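Local coordinates for suppressor protein STP22 of temperature-sensitive alpha-factor receptor and arginine permease (Saccharomyces cerevisiae, PDB 3R3Q), which serves as the VPS23 subunit of the ESCRT-1 complex in endosomal protein sorting and is probably recruited to endosomes by ESCRT-0, at residues R31-F34 with H35-A39; S101-L104 with E105-D108. The protein carries 1 engineered substitution. All coordinates share one frame; numbering follows the deposited sequence. Where two conformers were deposited one is given.

Overall arrangement
Both contacts are local and lie in the UEV domain, on opposite sides of the centre of the chain. Their centres are about 25 Å apart and their nearest atoms about 15 Å apart, so they do not touch. Contact 1 is partly buried and runs along helix 30-43. Main-chain helix bonds carry it, with two zinc ions on its polar side. Contact 2 lies at the surface, where strand 99-102, an outermost strand of the sheet, gives way to a loop. There two turn bonds, a weak amide pair and one apolar touch do the work. The two contacts share no helix or strand. Each still sends some side chains inward, Thr33 and Ser37 in one and Ile102 in the other.

Contact 1 (R31-F34 with H35-A39); sequences RTTF and HDSLA. With ZN (zinc ion), chain D; ZN (zinc ion), chain I.
Two turns of helix 30-43 make this contact, and Thr32, Asp36 and His35 form its polar side. Asp36 N donates to Thr32 O at 2.9 Å, and the two side chains lie alongside, pointing the same way. Thr32 CG2 rests 3.9 Å from Asp36 OD2. Thr32 OG1, anti to the carbonyl carbon, binds a zinc ion at 2.1 Å; Asp29 binds the same ion. His35 NE2 holds a second zinc ion at 2.0 Å. The other ring nitrogen, His35 ND1, donates to Asp36 OD1 at 3.0 Å, nearly straight at 168°. The oxygen lies in the ring plane and is met on its anti side. This bond and the zinc on NE2 together restrain the imidazole, and the bond would probably make NE2 a stronger zinc ligand. Asp36 OD2 accepts a hydrogen bond from Tyr93. An alanine at Asp36 is likely to leave His35 ND1 and Tyr93 without their acceptor and the ring freer to turn.

Ser37 N gives Thr33 O the main-chain helix bond at 3.0 Å. In the conformer described, Ser37 OG also reaches Thr33 O, at 2.8 Å, from the opposite face of the carbonyl plane. Phe34 CZ meets Leu38 CD2 at 4.3 Å, again in one of two conformers. Both side chains pack on Val16 of helix 13-23, while Ser37 faces strand 61-72 and Leu143 of helix 143-152.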
loop_
_atom_site.group_PDB
_atom_site.type_symbol
_atom_site.label_atom_id
_atom_site.label_comp_id
_atom_site.label_asym_id
_atom_site.label_seq_id
_atom_site.Cartn_x
_atom_site.Cartn_y
_atom_site.Cartn_z
ATOM N N ARG A 31 5.503 -17.923 3.098
ATOM C CA ARG A 31 4.127 -18.390 2.944
ATOM C C ARG A 31 3.141 -17.264 3.226
ATOM O O ARG A 31 2.187 -17.041 2.473
ATOM C CB ARG A 31 3.842 -19.584 3.861
ATOM C CG ARG A 31 2.409 -20.075 3.776
ATOM C CD ARG A 31 2.021 -20.425 2.343
ATOM N NE ARG A 31 2.821 -21.532 1.822
ATOM C CZ ARG A 31 2.831 -21.917 0.550
ATOM N NH1 ARG A 31 2.078 -21.287 -0.342
ATOM N NH2 ARG A 31 3.594 -22.936 0.171
ATOM N N THR A 32 3.370 -16.545 4.313
ATOM C CA THR A 32 2.492 -15.438 4.663
ATOM C C THR A 32 2.611 -14.289 3.665
ATOM O O THR A 32 1.606 -13.688 3.283
ATOM C CB THR A 32 2.781 -14.976 6.104
ATOM O OG1 THR A 32 2.425 -16.049 6.998
ATOM C CG2 THR A 32 1.990 -13.721 6.463
ATOM N N THR A 33 3.828 -13.988 3.237
ATOM C CA THR A 33 4.015 -12.903 2.291
ATOM C C THR A 33 3.331 -13.247 0.966
ATOM O O THR A 33 2.624 -12.424 0.395
ATOM C CB THR A 33 5.506 -12.561 2.113
ATOM O OG1 THR A 33 6.048 -12.141 3.370
ATOM C CG2 THR A 33 5.673 -11.429 1.115
ATOM N N PHE A 34 3.506 -14.484 0.508
ATOM C CA PHE A 34 2.865 -14.930 -0.723
ATOM C C PHE A 34 1.351 -14.879 -0.595
ATOM O O PHE A 34 0.665 -14.280 -1.428
ATOM C CB PHE A 34 3.331 -16.347 -1.073
ATOM C CG PHE A 34 2.583 -16.968 -2.219
ATOM C CD1 PHE A 34 2.828 -16.561 -3.516
ATOM C CD2 PHE A 34 1.637 -17.948 -1.994
ATOM C CE1 PHE A 34 2.145 -17.127 -4.585
ATOM C CE2 PHE A 34 0.954 -18.523 -3.049
ATOM C CZ PHE A 34 1.212 -18.112 -4.355
ATOM N N HIS A 35 0.816 -15.497 0.453
ATOM C CA HIS A 35 -0.622 -15.503 0.564
ATOM C C HIS A 35 -1.188 -14.089 0.615
ATOM O O HIS A 35 -2.146 -13.766 -0.080
ATOM C CB HIS A 35 -1.135 -16.233 1.806
ATOM C CG HIS A 35 -2.607 -16.069 1.951
ATOM N ND1 HIS A 35 -3.178 -14.977 2.580
ATOM C CD2 HIS A 35 -3.626 -16.780 1.426
ATOM C CE1 HIS A 35 -4.491 -15.044 2.446
ATOM N NE2 HIS A 35 -4.784 -16.127 1.750
ATOM N N ASP A 36 -0.610 -13.254 1.474
ATOM C CA ASP A 36 -1.208 -11.952 1.746
ATOM C C ASP A 36 -1.096 -11.032 0.543
ATOM O O ASP A 36 -1.981 -10.228 0.291
ATOM C CB ASP A 36 -0.582 -11.302 2.995
ATOM C CG ASP A 36 -1.021 -11.975 4.288
ATOM O OD1 ASP A 36 -1.520 -13.117 4.219
ATOM O OD2 ASP A 36 -0.877 -11.360 5.356
ATOM N N SER A 37 0.000 -11.165 -0.199
ATOM C CA SER A 37 0.187 -10.388 -1.422
ATOM C C SER A 37 -0.846 -10.775 -2.477
ATOM O O SER A 37 -1.472 -9.915 -3.098
ATOM C CB SER A 37 1.613 -10.551 -1.957
ATOM O OG SER A 37 2.540 -9.992 -1.050
ATOM N N LEU A 38 -1.047 -12.074 -2.654
ATOM C CA LEU A 38 -2.039 -12.558 -3.601
ATOM C C LEU A 38 -3.469 -12.173 -3.193
ATOM O O LEU A 38 -4.307 -11.836 -4.033
ATOM C CB LEU A 38 -1.911 -14.073 -3.759
ATOM C CG LEU A 38 -2.658 -14.703 -4.922
ATOM C CD1 LEU A 38 -2.087 -14.244 -6.262
ATOM C CD2 LEU A 38 -2.575 -16.200 -4.783
ATOM N N ALA A 39 -3.762 -12.209 -1.897
ATOM C CA ALA A 39 -5.079 -11.793 -1.449
ATOM C C ALA A 39 -5.305 -10.314 -1.754
ATOM O O ALA A 39 -6.403 -9.919 -2.151
ATOM C CB ALA A 39 -5.256 -12.063 0.026
HETATM ZN ZN ZN D . -6.586 -16.622 0.929
HETATM ZN ZN ZN I . 3.493 -16.912 8.612
#

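Contact 2 (S101-L104 with E105-D108); sequences SINL and ENFD
Ile102 meets the Phe107 ring obliquely. Ile102 CG2 comes to 3.5 Å from Phe107 CD1, and the two side chains cross at a slant. The first torsion of Phe107 sets CG opposite the main-chain nitrogen and turns the ring to the Ile102 side, back toward the strand end. The other flat groups are the amides of Asn103 and Asn106. They lie side by side and point the same way, with their planes turned 66° apart. Asn106 ND2 gives Asn103 OD1 a weak hydrogen bond of 3.4 Å, bent to 136°. This weak bond would hold the two amides only loosely.

The chain turns here as it leaves strand 99-102, an outermost strand of the antiparallel sheet. Asn103 is the centre of an inverse gamma turn. Leu104 and Glu105 follow in a short 3-10 turn. Asn106 N donates to Asn103 O at 3.1 Å, and Phe107 N donates to Leu104 O at 3.2 Å. Both donors sit well above the carbonyl plane, the second by 69°, so neither uses a lone pair direction. The second bond is still nearly straight at its hydrogen. These i to i+3 bonds bring Phe107 back beside Ile102.

Ile83 of the neighbouring strand 82-88 touches both Ile102 and Phe107. Pro84 touches both asparagine side chains and shares a backbone hydrogen bond with Asn103. Ile112 packs on Phe107 from the loop that follows.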
loop_
_atom_site.group_PDB
_atom_site.type_symbol
_atom_site.label_atom_id
_atom_site.label_comp_id
_atom_site.label_asym_id
_atom_site.label_seq_id
_atom_site.Cartn_x
_atom_site.Cartn_y
_atom_site.Cartn_z
ATOM N N SER A 101 3.385 4.648 0.195
ATOM C CA SER A 101 3.686 5.989 -0.270
ATOM C C SER A 101 2.695 6.427 -1.330
ATOM O O SER A 101 2.038 5.605 -1.971
ATOM C CB SER A 101 5.091 6.053 -0.853
ATOM O OG SER A 101 5.160 5.286 -2.046
ATOM N N ILE A 102 2.598 7.735 -1.512
ATOM C CA ILE A 102 1.903 8.272 -2.671
ATOM C C ILE A 102 2.863 8.271 -3.850
ATOM O O ILE A 102 4.041 8.585 -3.700
ATOM C CB ILE A 102 1.449 9.715 -2.415
ATOM C CG1 ILE A 102 0.538 9.777 -1.187
ATOM C CG2 ILE A 102 0.736 10.266 -3.641
ATOM C CD1 ILE A 102 -0.841 9.195 -1.428
ATOM N N ASN A 103 2.358 7.903 -5.022
ATOM C CA ASN A 103 3.122 8.016 -6.260
ATOM C C ASN A 103 3.138 9.493 -6.634
ATOM O O ASN A 103 2.254 9.970 -7.336
ATOM C CB ASN A 103 2.451 7.183 -7.358
ATOM C CG ASN A 103 3.286 7.087 -8.626
ATOM O OD1 ASN A 103 4.064 7.985 -8.949
ATOM N ND2 ASN A 103 3.122 5.988 -9.353
ATOM N N LEU A 104 4.146 10.209 -6.141
ATOM C CA LEU A 104 4.191 11.672 -6.210
ATOM C C LEU A 104 4.121 12.234 -7.626
ATOM O O LEU A 104 3.422 13.221 -7.881
ATOM C CB LEU A 104 5.449 12.185 -5.505
ATOM C CG LEU A 104 5.538 11.844 -4.015
ATOM C CD1 LEU A 104 6.883 12.250 -3.431
ATOM C CD2 LEU A 104 4.399 12.507 -3.263
ATOM N N GLU A 105 4.845 11.607 -8.545
ATOM C CA GLU A 105 4.901 12.090 -9.920
ATOM C C GLU A 105 3.523 12.117 -10.582
ATOM O O GLU A 105 3.278 12.910 -11.494
ATOM C CB GLU A 105 5.867 11.237 -10.746
ATOM C CG GLU A 105 5.993 11.665 -12.204
ATOM C CD GLU A 105 6.952 10.787 -12.992
ATOM O OE1 GLU A 105 7.517 9.838 -12.404
ATOM O OE2 GLU A 105 7.136 11.046 -14.202
ATOM N N ASN A 106 2.620 11.266 -10.101
ATOM C CA ASN A 106 1.297 11.127 -10.708
ATOM C C ASN A 106 0.166 11.608 -9.838
ATOM O O ASN A 106 -0.998 11.327 -10.114
ATOM C CB ASN A 106 1.046 9.676 -11.080
ATOM C CG ASN A 106 1.878 9.244 -12.243
ATOM O OD1 ASN A 106 1.824 9.844 -13.316
ATOM N ND2 ASN A 106 2.677 8.211 -12.038
ATOM N N PHE A 107 0.505 12.342 -8.790
ATOM C CA PHE A 107 -0.512 12.834 -7.880
ATOM C C PHE A 107 -1.140 14.123 -8.397
ATOM O O PHE A 107 -0.450 15.113 -8.645
ATOM C CB PHE A 107 0.069 13.032 -6.484
ATOM C CG PHE A 107 -0.954 13.435 -5.471
ATOM C CD1 PHE A 107 -1.716 12.481 -4.831
ATOM C CD2 PHE A 107 -1.166 14.770 -5.175
ATOM C CE1 PHE A 107 -2.671 12.845 -3.891
ATOM C CE2 PHE A 107 -2.123 15.147 -4.240
ATOM C CZ PHE A 107 -2.870 14.179 -3.597
ATOM N N ASP A 108 -2.461 14.089 -8.548
ATOM C CA ASP A 108 -3.228 15.158 -9.185
ATOM C C ASP A 108 -3.403 16.330 -8.223
ATOM O O ASP A 108 -4.499 16.574 -7.722
ATOM C CB ASP A 108 -4.595 14.590 -9.596
ATOM C CG ASP A 108 -5.321 15.434 -10.632
ATOM O OD1 ASP A 108 -4.841 16.517 -11.025
ATOM O OD2 ASP A 108 -6.407 14.985 -11.055
#